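Local coordinates for acyl-coenzyme A thioesterase THEM4 (PDB 2OV9), which probably hydrolyses fatty acyl-coenzyme A thioesters, such as those of oleic, decanoic and octanoic acid, to the free fatty acid and coenzyme A, at residues 12-17 and 105-110; 37-42 and 119-124; 127-132 and 166-171; 144-149 and 176-181; 162-167 and 196-201. One frame throughout, in Å; residues are numbered along the deposited sequence.

From the N terminus, interaction 1 pairs strand 16-17 with strand 105-106 and so closes a long loop that holds both N-terminal helices, 26-43 and 51-67. Interaction 2 starts inside that loop and ends beyond it, crossing interaction 1; it docks helix 26-43 on the loop after strand 112-117. Once it has closed, interaction 3 ties the entrance of helix 131-148 to the loop before strand 171-182. Interaction 4 crosses it, setting the far end of that helix against strand 171-182. Interaction 5 begins where interaction 3 ends, sharing Thr-166 and Pro-167, crosses interaction 4 as well, and reaches strand 199-208.

Interaction 1: residues 12-17 and 105-110; sequences SPSGTV and EGLSDG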
# COMPACT_ATOMS: atom_id res chain seq x y z
N SER B 12 -14.34 -23.46 12.99
CA SER B 12 -15.04 -23.01 11.79
C SER B 12 -14.72 -23.94 10.64
O SER B 12 -13.62 -24.50 10.60
CB SER B 12 -14.62 -21.57 11.48
OG SER B 12 -15.17 -20.69 12.45
N PRO B 13 -15.68 -24.16 9.72
CA PRO B 13 -15.37 -25.00 8.53
C PRO B 13 -14.29 -24.41 7.63
O PRO B 13 -14.12 -23.19 7.55
CB PRO B 13 -16.70 -25.08 7.75
CG PRO B 13 -17.69 -24.25 8.49
CD PRO B 13 -17.08 -23.68 9.74
N SER B 14 -13.58 -25.29 6.94
CA SER B 14 -12.68 -24.88 5.88
C SER B 14 -13.48 -24.05 4.88
O SER B 14 -14.65 -24.39 4.58
CB SER B 14 -12.07 -26.11 5.20
OG SER B 14 -10.91 -25.75 4.46
N GLY B 15 -12.87 -22.99 4.37
CA GLY B 15 -13.54 -22.11 3.41
C GLY B 15 -14.31 -20.98 4.08
O GLY B 15 -15.06 -20.25 3.42
N THR B 16 -14.13 -20.81 5.39
CA THR B 16 -14.77 -19.72 6.11
C THR B 16 -14.18 -18.40 5.60
O THR B 16 -12.96 -18.23 5.62
CB THR B 16 -14.53 -19.85 7.64
OG1 THR B 16 -15.26 -20.99 8.12
CG2 THR B 16 -15.01 -18.62 8.36
N VAL B 17 -15.03 -17.50 5.11
CA VAL B 17 -14.57 -16.21 4.61
C VAL B 17 -14.19 -15.41 5.84
O VAL B 17 -15.01 -15.27 6.74
CB VAL B 17 -15.65 -15.48 3.81
CG1 VAL B 17 -15.12 -14.12 3.30
CG2 VAL B 17 -16.11 -16.33 2.62
N GLU B 105 -9.92 -16.55 2.77
CA GLU B 105 -10.60 -17.61 3.49
C GLU B 105 -9.63 -18.41 4.35
O GLU B 105 -8.44 -18.47 4.06
CB GLU B 105 -11.38 -18.52 2.54
CG GLU B 105 -10.55 -19.23 1.54
CD GLU B 105 -11.41 -19.90 0.46
OE1 GLU B 105 -12.65 -20.03 0.62
OE2 GLU B 105 -10.83 -20.30 -0.57
N GLY B 106 -10.16 -18.97 5.43
CA GLY B 106 -9.37 -19.87 6.26
C GLY B 106 -9.60 -21.31 5.84
O GLY B 106 -10.74 -21.71 5.55
N LEU B 107 -8.52 -22.09 5.79
CA LEU B 107 -8.60 -23.49 5.41
C LEU B 107 -8.34 -24.42 6.61
O LEU B 107 -7.79 -23.98 7.64
CB LEU B 107 -7.65 -23.80 4.24
CG LEU B 107 -7.62 -22.87 3.03
CD1 LEU B 107 -6.55 -23.37 2.04
CD2 LEU B 107 -9.01 -22.78 2.35
N SER B 108 -8.73 -25.69 6.47
CA SER B 108 -8.70 -26.67 7.58
C SER B 108 -7.31 -26.90 8.17
O SER B 108 -7.18 -27.19 9.35
CB SER B 108 -9.32 -28.01 7.14
OG SER B 108 -8.82 -28.41 5.86
N ASP B 109 -6.29 -26.75 7.34
CA ASP B 109 -4.92 -27.03 7.77
C ASP B 109 -4.24 -25.87 8.51
O ASP B 109 -3.08 -25.97 8.91
CB ASP B 109 -4.08 -27.46 6.56
CG ASP B 109 -3.88 -26.33 5.55
OD1 ASP B 109 -4.38 -25.19 5.72
OD2 ASP B 109 -3.18 -26.58 4.55
N GLY B 110 -4.97 -24.78 8.71
CA GLY B 110 -4.43 -23.59 9.37
C GLY B 110 -4.03 -22.49 8.40
O GLY B 110 -3.80 -21.36 8.80
O HOH W 1 -15.02 -19.62 0.69
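Ser-14 and Gly-15 meet Gly-106 and Ser-108 at the edge of the antiparallel sheet, where residues 12-17 come in on a type II turn and form a G1 beta bulge, Gly-15 and Thr-16 together facing Gly-106. The turn runs from Pro-13 to Thr-16, and the carbonyl O of Pro-13 receives the hydroxyl of Thr-16. Next comes Ser-14, whose OG swings round to the side opposite its own backbone N (chi1 -162°) and there accepts a bent bond from Ser-108 N at 3.0 Å. On the way the same OG passes over the chain at Leu-107, 3.4 Å from its CA. Gly-15 then turns its N into the sheet and donates to Gly-106 O at 2.8 Å. Its positive phi of 89° would press a side chain against the preceding carbonyl, so the bulge suits a glycine here. Glu-105 lies alongside, with OE1 3.6 Å from Gly-15 CA. At Thr-16 the backbone O takes Gly-106 N at 2.9 Å, and it also receives a CA-H contact from Glu-105. The Thr-16 side chain touches Trp-148, so the outer strand of the sheet meets helix 131-148 here. Val-17 follows as a non-hydrogen-bonded partner of Glu-105, the two CA atoms 4.4 Å apart.

Interaction 2: residues 37-42 and 119-124; sequences VVDALL and TIPYQG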
# COMPACT_ATOMS: atom_id res chain seq x y z
N VAL B 37 -12.27 5.44 -10.07
CA VAL B 37 -11.71 6.78 -10.31
C VAL B 37 -10.17 6.78 -10.17
O VAL B 37 -9.46 7.33 -11.04
CB VAL B 37 -12.32 7.84 -9.34
CG1 VAL B 37 -11.52 9.15 -9.38
CG2 VAL B 37 -13.80 8.09 -9.64
N VAL B 38 -9.67 6.21 -9.07
CA VAL B 38 -8.22 6.05 -8.82
C VAL B 38 -7.54 5.35 -9.99
O VAL B 38 -6.53 5.84 -10.49
CB VAL B 38 -7.94 5.30 -7.50
CG1 VAL B 38 -6.43 4.93 -7.38
CG2 VAL B 38 -8.41 6.15 -6.29
N ASP B 39 -8.07 4.22 -10.43
CA ASP B 39 -7.54 3.55 -11.62
C ASP B 39 -7.52 4.47 -12.87
O ASP B 39 -6.50 4.58 -13.55
CB ASP B 39 -8.36 2.29 -11.92
CG ASP B 39 -7.67 1.36 -12.89
OD1 ASP B 39 -6.90 0.50 -12.45
OD2 ASP B 39 -7.87 1.50 -14.11
N ALA B 40 -8.67 5.11 -13.15
CA ALA B 40 -8.85 5.90 -14.37
C ALA B 40 -7.92 7.11 -14.47
O ALA B 40 -7.45 7.45 -15.55
CB ALA B 40 -10.32 6.34 -14.52
N LEU B 41 -7.67 7.74 -13.32
CA LEU B 41 -6.76 8.90 -13.23
C LEU B 41 -5.37 8.57 -13.70
O LEU B 41 -4.69 9.41 -14.29
CB LEU B 41 -6.70 9.42 -11.78
CG LEU B 41 -7.81 10.37 -11.26
CD1 LEU B 41 -7.74 10.55 -9.72
CD2 LEU B 41 -7.72 11.72 -11.94
N LEU B 42 -4.92 7.33 -13.48
CA LEU B 42 -3.57 6.94 -13.90
C LEU B 42 -3.47 6.66 -15.40
O LEU B 42 -2.38 6.61 -15.97
CB LEU B 42 -3.09 5.72 -13.10
CG LEU B 42 -2.66 6.04 -11.67
CD1 LEU B 42 -2.74 4.81 -10.79
CD2 LEU B 42 -1.25 6.65 -11.62
N THR B 119 -4.11 -4.12 -10.24
CA THR B 119 -4.31 -3.10 -11.26
C THR B 119 -3.25 -2.00 -11.18
O THR B 119 -2.40 -1.99 -10.26
CB THR B 119 -5.65 -2.43 -11.03
OG1 THR B 119 -5.75 -2.09 -9.64
CG2 THR B 119 -6.80 -3.39 -11.39
N ILE B 120 -3.30 -1.05 -12.12
CA ILE B 120 -2.16 -0.14 -12.28
C ILE B 120 -1.78 0.76 -11.10
O ILE B 120 -0.67 1.19 -11.04
CB ILE B 120 -2.14 0.74 -13.57
CG1 ILE B 120 -3.39 1.59 -13.72
CG2 ILE B 120 -1.78 -0.09 -14.82
CD1 ILE B 120 -3.15 2.75 -14.72
N PRO B 121 -2.72 1.07 -10.19
CA PRO B 121 -2.24 1.84 -9.01
C PRO B 121 -1.19 1.13 -8.19
O PRO B 121 -0.42 1.80 -7.46
CB PRO B 121 -3.53 2.01 -8.18
CG PRO B 121 -4.59 2.04 -9.19
CD PRO B 121 -4.18 0.93 -10.14
N TYR B 122 -1.18 -0.20 -8.27
CA TYR B 122 -0.25 -1.09 -7.52
C TYR B 122 1.10 -1.36 -8.24
O TYR B 122 1.94 -2.15 -7.75
CB TYR B 122 -0.98 -2.42 -7.17
CG TYR B 122 -2.26 -2.15 -6.39
CD1 TYR B 122 -2.22 -1.84 -5.03
CD2 TYR B 122 -3.49 -2.10 -7.03
CE1 TYR B 122 -3.40 -1.57 -4.30
CE2 TYR B 122 -4.67 -1.80 -6.34
CZ TYR B 122 -4.61 -1.54 -4.98
OH TYR B 122 -5.76 -1.27 -4.30
N GLN B 123 1.29 -0.66 -9.35
CA GLN B 123 2.44 -0.87 -10.27
C GLN B 123 3.75 -0.33 -9.73
O GLN B 123 3.80 0.78 -9.18
CB GLN B 123 2.14 -0.20 -11.61
CG GLN B 123 3.19 -0.40 -12.75
CD GLN B 123 2.59 -0.02 -14.11
OE1 GLN B 123 1.95 1.02 -14.25
NE2 GLN B 123 2.80 -0.85 -15.11
N GLY B 124 4.81 -1.13 -9.88
CA GLY B 124 6.21 -0.68 -9.66
C GLY B 124 6.94 -0.80 -10.99
O GLY B 124 6.86 0.10 -11.81
O HOH W 2 -5.44 -1.13 -14.10
O HOH W 3 -7.68 -0.26 -9.72
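Leu-42, Asp-39 and Val-38 of helix 26-43 pack against Thr-119, Ile-120 and Pro-121, a partly buried contact between an N-terminal helix and the loop that leaves strand 112-117. The apolar half centres on the ring of Pro-121. Leu-42 lays CD1 over it, 3.5 Å from Pro-121 CA, while Val-38 reaches the ring with CG1, 3.9 Å from Pro-121 CG. Beside them CD1 of Ile-120 is pressed against CB of Leu-42 at 3.4 Å, tighter than usual for carbons. That branch points at the helix because Ile-120 holds CG1 in the position between its backbone N and carbonyl carbon (chi1 57°). Cutting Ile-120 back to alanine would take CD1 away and is likely to leave a gap beside CB of Leu-42. Residues 120-122 form a short 3-10 turn in the loop between strand 112-117 and helix 131-148 of the hotdog fold, met here by the N-terminal helix 26-43. The polar half is bridged by water. Asp-39 OD1 accepts from two waters; one takes Ile-120 N at 2.9 Å, and the other lies 2.7 Å from Thr-119 OG1. The other carboxylate oxygen of Asp-39, OD2, makes a salt bridge with Arg-43, one turn further along the helix. Leu-98 of the second subunit packs on both Val-38 and Pro-121, and Asn-96 of that subunit donates through ND2 to Pro-121 O.

Interaction 3: residues 127-132 and 166-171; sequences GHVHGG and TPLFEP
Thr-166 meets His-128 and Val-129 through its backbone O, which accepts Val-129 N at 2.8 Å, nearly along the C=O axis. That oxygen is also close to CB of His-128, at 3.2 Å, and lies at the edge of the imidazole near its plane. The methyl of Thr-166 touches Val-129 on CB and CG2, while its hydroxyl lies 3.1 Å from a water that reaches Val-129 O only weakly; a second water takes Thr-166 N. Pro-167 then bridges backbones with His-128, the CA atoms 4.2 Å apart, a single bridge joining the loop into the central helix of the hotdog fold, 131-148, to the loop before strand 171-182. Leu-168 gives the second backbone bond, its N to Gly-127 O at 3.0 Å, straight at the hydrogen but tilted 33° from the carbonyl plane. Its CG sits beside the backbone N (chi1 -63°), which brings the branched end back over residues 127-129: CD1 rests on the Gly-127 to His-128 peptide and CD2 meets Val-129 CG2 at 3.7 Å. CB of Leu-168 also sits over the centre of one face of the Phe-169 ring. These bonds lie just before helix 131-148, whose first turn is capped by His-130 ND1 taking Gly-132 N. Leu-172 of strand 171-182 packs on Val-129, Thr-166 and Pro-167, and His-140 of the second subunit is hydrogen-bonded to His-130.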
# COMPACT_ATOMS: atom_id res chain seq x y z
N GLY B 127 4.18 -3.08 -15.79
CA GLY B 127 3.39 -4.29 -15.93
C GLY B 127 3.41 -5.21 -14.72
O GLY B 127 2.82 -6.28 -14.78
N HIS B 128 4.08 -4.80 -13.65
CA HIS B 128 4.28 -5.64 -12.49
C HIS B 128 3.96 -4.92 -11.18
O HIS B 128 3.93 -3.68 -11.12
CB HIS B 128 5.69 -6.22 -12.46
CG HIS B 128 5.97 -7.12 -13.64
ND1 HIS B 128 6.26 -6.64 -14.89
CD2 HIS B 128 5.93 -8.47 -13.75
CE1 HIS B 128 6.41 -7.66 -15.73
NE2 HIS B 128 6.22 -8.78 -15.06
N VAL B 129 3.68 -5.73 -10.17
CA VAL B 129 3.28 -5.25 -8.86
C VAL B 129 4.51 -4.68 -8.19
O VAL B 129 5.58 -5.32 -8.19
CB VAL B 129 2.74 -6.42 -8.01
CG1 VAL B 129 2.46 -5.96 -6.57
CG2 VAL B 129 1.47 -7.01 -8.66
N HIS B 130 4.37 -3.50 -7.61
CA HIS B 130 5.44 -2.93 -6.79
C HIS B 130 5.89 -3.91 -5.69
O HIS B 130 5.07 -4.45 -4.94
CB HIS B 130 4.92 -1.64 -6.18
CG HIS B 130 5.99 -0.75 -5.63
ND1 HIS B 130 6.78 -1.10 -4.56
CD2 HIS B 130 6.38 0.50 -5.99
CE1 HIS B 130 7.62 -0.12 -4.29
NE2 HIS B 130 7.39 0.87 -5.14
N GLY B 131 7.19 -4.15 -5.58
CA GLY B 131 7.70 -5.07 -4.57
C GLY B 131 7.20 -4.71 -3.17
O GLY B 131 6.95 -5.60 -2.35
N GLY B 132 7.02 -3.42 -2.92
CA GLY B 132 6.49 -2.93 -1.62
C GLY B 132 5.02 -3.30 -1.41
O GLY B 132 4.58 -3.53 -0.28
N THR B 166 6.26 -10.29 -10.46
CA THR B 166 4.88 -10.47 -10.02
C THR B 166 3.98 -9.63 -10.91
O THR B 166 3.98 -8.42 -10.81
CB THR B 166 4.72 -10.00 -8.57
OG1 THR B 166 5.75 -10.57 -7.75
CG2 THR B 166 3.37 -10.42 -8.04
N PRO B 167 3.23 -10.26 -11.81
CA PRO B 167 2.52 -9.43 -12.79
C PRO B 167 1.24 -8.80 -12.32
O PRO B 167 0.54 -9.35 -11.49
CB PRO B 167 2.18 -10.43 -13.92
CG PRO B 167 2.14 -11.78 -13.21
CD PRO B 167 3.06 -11.71 -12.05
N LEU B 168 0.93 -7.65 -12.89
CA LEU B 168 -0.39 -7.04 -12.79
C LEU B 168 -1.32 -7.78 -13.75
O LEU B 168 -0.86 -8.50 -14.65
CB LEU B 168 -0.30 -5.56 -13.20
CG LEU B 168 0.56 -4.61 -12.35
CD1 LEU B 168 0.65 -3.27 -13.04
CD2 LEU B 168 -0.03 -4.48 -10.94
N PHE B 169 -2.62 -7.58 -13.57
CA PHE B 169 -3.66 -8.03 -14.51
C PHE B 169 -3.88 -9.54 -14.60
O PHE B 169 -4.48 -10.02 -15.57
CB PHE B 169 -3.43 -7.46 -15.92
CG PHE B 169 -2.87 -6.06 -15.94
CD1 PHE B 169 -3.53 -5.02 -15.26
CD2 PHE B 169 -1.71 -5.78 -16.63
CE1 PHE B 169 -3.00 -3.72 -15.27
CE2 PHE B 169 -1.16 -4.47 -16.66
CZ PHE B 169 -1.82 -3.44 -15.98
N GLU B 170 -3.36 -10.29 -13.65
CA GLU B 170 -3.63 -11.72 -13.63
C GLU B 170 -3.77 -12.21 -12.20
O GLU B 170 -3.30 -11.54 -11.28
CB GLU B 170 -2.56 -12.50 -14.40
CG GLU B 170 -1.29 -12.76 -13.65
CD GLU B 170 -0.23 -13.37 -14.57
OE1 GLU B 170 0.02 -12.80 -15.66
OE2 GLU B 170 0.37 -14.41 -14.21
N PRO B 171 -4.44 -13.35 -12.01
CA PRO B 171 -4.75 -13.84 -10.67
C PRO B 171 -3.49 -14.25 -9.89
O PRO B 171 -2.71 -15.09 -10.36
CB PRO B 171 -5.66 -15.05 -10.93
CG PRO B 171 -6.02 -15.00 -12.35
CD PRO B 171 -4.97 -14.25 -13.06
O HOH W 4 6.40 -7.96 -6.16
O HOH W 5 7.32 -7.63 -9.79

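Interaction 4: residues 144-149 and 176-181; sequences VANAWG and GKLMSV
Ala-145 and Asn-146 lie across Gly-176 to Leu-178, the axes of helix segment 144-148 and strand segment 176-181 coming within 6.8 Å at a crossing angle of -63°. The approach is closest at Ala-145, whose CA is 5.2 Å from that of Lys-177. The methyl of Ala-145 fills the narrow point: its CB touches the carbonyl carbon of Gly-176 at 3.6 Å and the N of Lys-177 just beyond. A CB on Gly-176 would sit tightly, about 3.4 Å from the methyl CB of Ala-145. A little further along, Leu-178 turns its side chain to the helix with CG anti to its backbone N (chi1 -179°), and the chain passes at about a right angle to Asn-146. The amide oxygen OD1 of Asn-146 lies alongside CB, CG and CD1 of the leucine, 3.7 Å from CD1. This polar atom has a better partner in Thr-188, with whose OG1 it is hydrogen-bonded. A water links the backbones, donating to Ala-145 O at 2.8 Å and accepting from Leu-178 N at 3.0 Å. This is the packing expected of a hotdog fold, in which the sheet wraps round the long central helix. Strand 185-194 flanks the contact, Ile-186 touching both Asn-146 and Leu-178, and the strand pairing has a classic beta bulge where Met-179 (selenomethionine in this crystal) and Ser-180 both face Thr-187. On the other flank of the strand, Val-112 of strand 112-117 pairs with Gly-176 and is touched by Val-144 and Trp-148.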
# COMPACT_ATOMS: atom_id res chain seq x y z
N VAL B 144 -3.61 -12.23 9.30
CA VAL B 144 -4.84 -12.97 9.21
C VAL B 144 -4.59 -14.44 9.51
O VAL B 144 -5.40 -15.08 10.19
CB VAL B 144 -5.48 -12.81 7.82
CG1 VAL B 144 -6.74 -13.66 7.70
CG2 VAL B 144 -5.81 -11.35 7.54
N ALA B 145 -3.48 -14.99 9.00
CA ALA B 145 -3.12 -16.39 9.29
C ALA B 145 -2.93 -16.58 10.78
O ALA B 145 -3.34 -17.59 11.34
CB ALA B 145 -1.88 -16.81 8.53
N ASN B 146 -2.32 -15.61 11.44
CA ASN B 146 -2.23 -15.70 12.88
C ASN B 146 -3.58 -15.69 13.59
O ASN B 146 -3.79 -16.45 14.53
CB ASN B 146 -1.33 -14.59 13.45
CG ASN B 146 0.15 -14.79 13.09
OD1 ASN B 146 0.57 -15.88 12.78
ND2 ASN B 146 0.93 -13.72 13.20
N ALA B 147 -4.50 -14.82 13.17
CA ALA B 147 -5.85 -14.80 13.75
C ALA B 147 -6.52 -16.17 13.58
O ALA B 147 -7.08 -16.72 14.53
CB ALA B 147 -6.72 -13.72 13.11
N TRP B 148 -6.45 -16.70 12.37
CA TRP B 148 -7.09 -17.96 12.00
C TRP B 148 -6.47 -19.14 12.74
O TRP B 148 -7.13 -20.17 12.99
CB TRP B 148 -7.01 -18.13 10.48
CG TRP B 148 -7.56 -19.43 9.93
CD1 TRP B 148 -6.85 -20.41 9.28
CD2 TRP B 148 -8.94 -19.86 9.93
NE1 TRP B 148 -7.70 -21.43 8.88
CE2 TRP B 148 -8.98 -21.13 9.27
CE3 TRP B 148 -10.14 -19.33 10.43
CZ2 TRP B 148 -10.17 -21.84 9.09
CZ3 TRP B 148 -11.33 -20.05 10.25
CH2 TRP B 148 -11.33 -21.29 9.59
N GLY B 149 -5.20 -18.98 13.12
CA GLY B 149 -4.52 -19.98 13.93
C GLY B 149 -4.75 -19.75 15.42
O GLY B 149 -4.16 -20.43 16.24
N GLY B 176 -0.90 -17.73 3.63
CA GLY B 176 -0.14 -17.53 4.88
C GLY B 176 -0.48 -18.66 5.84
O GLY B 176 -1.57 -19.23 5.77
N LYS B 177 0.46 -18.99 6.72
CA LYS B 177 0.23 -20.00 7.75
C LYS B 177 1.15 -19.77 8.93
O LYS B 177 2.33 -19.51 8.77
CB LYS B 177 0.42 -21.41 7.19
CG LYS B 177 0.10 -22.52 8.18
CD LYS B 177 0.12 -23.89 7.52
CE LYS B 177 -0.02 -24.96 8.56
NZ LYS B 177 -0.12 -26.30 7.94
N LEU B 178 0.57 -19.84 10.13
CA LEU B 178 1.33 -19.76 11.34
C LEU B 178 2.14 -21.05 11.36
O LEU B 178 1.58 -22.14 11.14
CB LEU B 178 0.40 -19.70 12.56
CG LEU B 178 1.02 -19.57 13.95
CD1 LEU B 178 0.04 -18.87 14.89
CD2 LEU B 178 1.42 -20.93 14.51
N MSE B 179 3.44 -20.92 11.60
CA MSE B 179 4.34 -22.05 11.48
C MSE B 179 4.74 -22.61 12.84
O MSE B 179 4.78 -23.83 13.00
CB MSE B 179 5.56 -21.68 10.66
CG MSE B 179 5.21 -21.16 9.28
SE MSE B 179 4.34 -22.53 8.18
CE MSE B 179 5.91 -23.69 7.93
N SER B 180 5.04 -21.73 13.79
CA SER B 180 5.43 -22.16 15.13
C SER B 180 5.14 -21.10 16.18
O SER B 180 5.01 -19.91 15.86
CB SER B 180 6.92 -22.50 15.15
OG SER B 180 7.69 -21.34 14.90
N VAL B 181 5.02 -21.55 17.43
CA VAL B 181 4.92 -20.68 18.59
C VAL B 181 5.95 -21.12 19.64
O VAL B 181 6.06 -22.31 19.97
CB VAL B 181 3.51 -20.72 19.24
CG1 VAL B 181 3.40 -19.66 20.36
CG2 VAL B 181 2.42 -20.52 18.22
O HOH W 6 -2.35 -20.14 10.67

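Interaction 5: residues 162-167 and 196-201; sequences YHRPTP and DGQVCV
Cys-200 O is gripped by two successive backbone N-H groups: His-163 N at 2.8 Å, tilted 24° from the carbonyl plane, and Arg-164 N at 3.3 Å, on an in-plane lone pair. Beside this pair Val-201 lies along Tyr-162 and puts CG1 over one ring face, a CH-pi contact of 4.1 Å to the ring centroid, while the tyrosine hydroxyl reaches Gly-131 O. CG2 of Val-201 meets Thr-166 OG1 at 3.5 Å, and the same hydroxyl touches CB of Cys-200. The chain turns a corner here: Cys-200 and Val-201 both face Ile-192 in a classic beta bulge, at the end of strand 154-162, the hotdog strand whose Tyr-162 bonds through its backbone to the second subunit. His-163 places CD2 beside CG1 of Val-199, its NE2 bonded to Ser-202 OG. Arg-164 follows the strand the other way, CD 3.2 Å from Val-199 O, then bends at chi3 (62°) so that the amide of Gln-198 covers one face of its guanidinium, the planes 31° apart. Were Gln-198 an alanine, the guanidinium would probably lose that cover and be freer to swing. Asp-196 OD1 accepts Gln-198 N from above the carboxylate plane, an Asx turn that leads into the strand.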
# COMPACT_ATOMS: atom_id res chain seq x y z
N TYR B 162 12.18 -12.14 -3.09
CA TYR B 162 11.59 -11.95 -4.39
C TYR B 162 12.23 -12.88 -5.39
O TYR B 162 13.43 -12.78 -5.67
CB TYR B 162 11.76 -10.48 -4.82
CG TYR B 162 11.03 -9.53 -3.88
CD1 TYR B 162 9.73 -9.10 -4.17
CD2 TYR B 162 11.62 -9.11 -2.70
CE1 TYR B 162 9.05 -8.24 -3.29
CE2 TYR B 162 10.94 -8.27 -1.81
CZ TYR B 162 9.66 -7.83 -2.13
OH TYR B 162 8.99 -7.00 -1.25
N HIS B 163 11.42 -13.77 -5.96
CA HIS B 163 11.92 -14.89 -6.74
C HIS B 163 11.71 -14.69 -8.24
O HIS B 163 12.59 -15.02 -9.03
CB HIS B 163 11.22 -16.17 -6.28
CG HIS B 163 11.31 -16.41 -4.80
ND1 HIS B 163 12.41 -17.00 -4.21
CD2 HIS B 163 10.47 -16.09 -3.79
CE1 HIS B 163 12.23 -17.06 -2.90
NE2 HIS B 163 11.06 -16.52 -2.62
N ARG B 164 10.52 -14.21 -8.60
CA ARG B 164 10.10 -14.07 -10.00
C ARG B 164 9.25 -12.80 -10.07
O ARG B 164 8.59 -12.44 -9.08
CB ARG B 164 9.23 -15.25 -10.43
CG ARG B 164 9.83 -16.62 -10.19
CD ARG B 164 8.87 -17.74 -10.55
NE ARG B 164 8.50 -17.72 -11.97
CZ ARG B 164 9.25 -18.21 -12.97
NH1 ARG B 164 10.43 -18.76 -12.74
NH2 ARG B 164 8.80 -18.15 -14.22
N PRO B 165 9.30 -12.08 -11.20
CA PRO B 165 8.38 -10.94 -11.44
C PRO B 165 6.93 -11.26 -11.06
O PRO B 165 6.44 -12.37 -11.30
CB PRO B 165 8.49 -10.74 -12.95
CG PRO B 165 9.95 -11.09 -13.25
CD PRO B 165 10.26 -12.25 -12.32
N THR B 166 6.26 -10.29 -10.46
CA THR B 166 4.88 -10.47 -10.02
C THR B 166 3.98 -9.63 -10.91
O THR B 166 3.98 -8.42 -10.81
CB THR B 166 4.72 -10.00 -8.57
OG1 THR B 166 5.75 -10.57 -7.75
CG2 THR B 166 3.37 -10.42 -8.04
N PRO B 167 3.23 -10.26 -11.81
CA PRO B 167 2.52 -9.43 -12.79
C PRO B 167 1.24 -8.80 -12.32
O PRO B 167 0.54 -9.35 -11.49
CB PRO B 167 2.18 -10.43 -13.92
CG PRO B 167 2.14 -11.78 -13.21
CD PRO B 167 3.06 -11.71 -12.05
N ASP B 196 -0.05 -20.75 -12.28
CA ASP B 196 0.69 -22.00 -12.50
C ASP B 196 1.38 -22.53 -11.22
O ASP B 196 1.96 -23.62 -11.20
CB ASP B 196 1.72 -21.83 -13.64
CG ASP B 196 2.78 -20.77 -13.31
OD1 ASP B 196 2.72 -20.19 -12.22
OD2 ASP B 196 3.68 -20.54 -14.15
N GLY B 197 1.31 -21.77 -10.14
CA GLY B 197 1.79 -22.27 -8.88
C GLY B 197 3.18 -21.75 -8.55
O GLY B 197 3.62 -21.87 -7.41
N GLN B 198 3.87 -21.14 -9.52
CA GLN B 198 5.24 -20.71 -9.25
C GLN B 198 5.26 -19.57 -8.24
O GLN B 198 4.42 -18.67 -8.31
CB GLN B 198 5.96 -20.34 -10.54
CG GLN B 198 5.99 -21.50 -11.53
CD GLN B 198 7.00 -21.28 -12.63
OE1 GLN B 198 6.63 -21.00 -13.77
NE2 GLN B 198 8.28 -21.40 -12.30
N VAL B 199 6.22 -19.60 -7.31
CA VAL B 199 6.31 -18.56 -6.29
C VAL B 199 6.96 -17.29 -6.85
O VAL B 199 8.02 -17.35 -7.51
CB VAL B 199 7.16 -19.02 -5.10
CG1 VAL B 199 7.23 -17.92 -4.03
CG2 VAL B 199 6.60 -20.31 -4.50
N CYS B 200 6.32 -16.14 -6.61
CA CYS B 200 6.83 -14.84 -7.01
C CYS B 200 7.53 -14.17 -5.84
O CYS B 200 8.67 -13.70 -5.96
CB CYS B 200 5.67 -13.96 -7.47
SG CYS B 200 4.97 -14.55 -8.98
N VAL B 201 6.83 -14.13 -4.70
CA VAL B 201 7.36 -13.52 -3.48
C VAL B 201 7.06 -14.45 -2.32
O VAL B 201 6.01 -15.10 -2.27
CB VAL B 201 6.68 -12.17 -3.17
CG1 VAL B 201 7.44 -11.41 -2.02
CG2 VAL B 201 6.65 -11.32 -4.41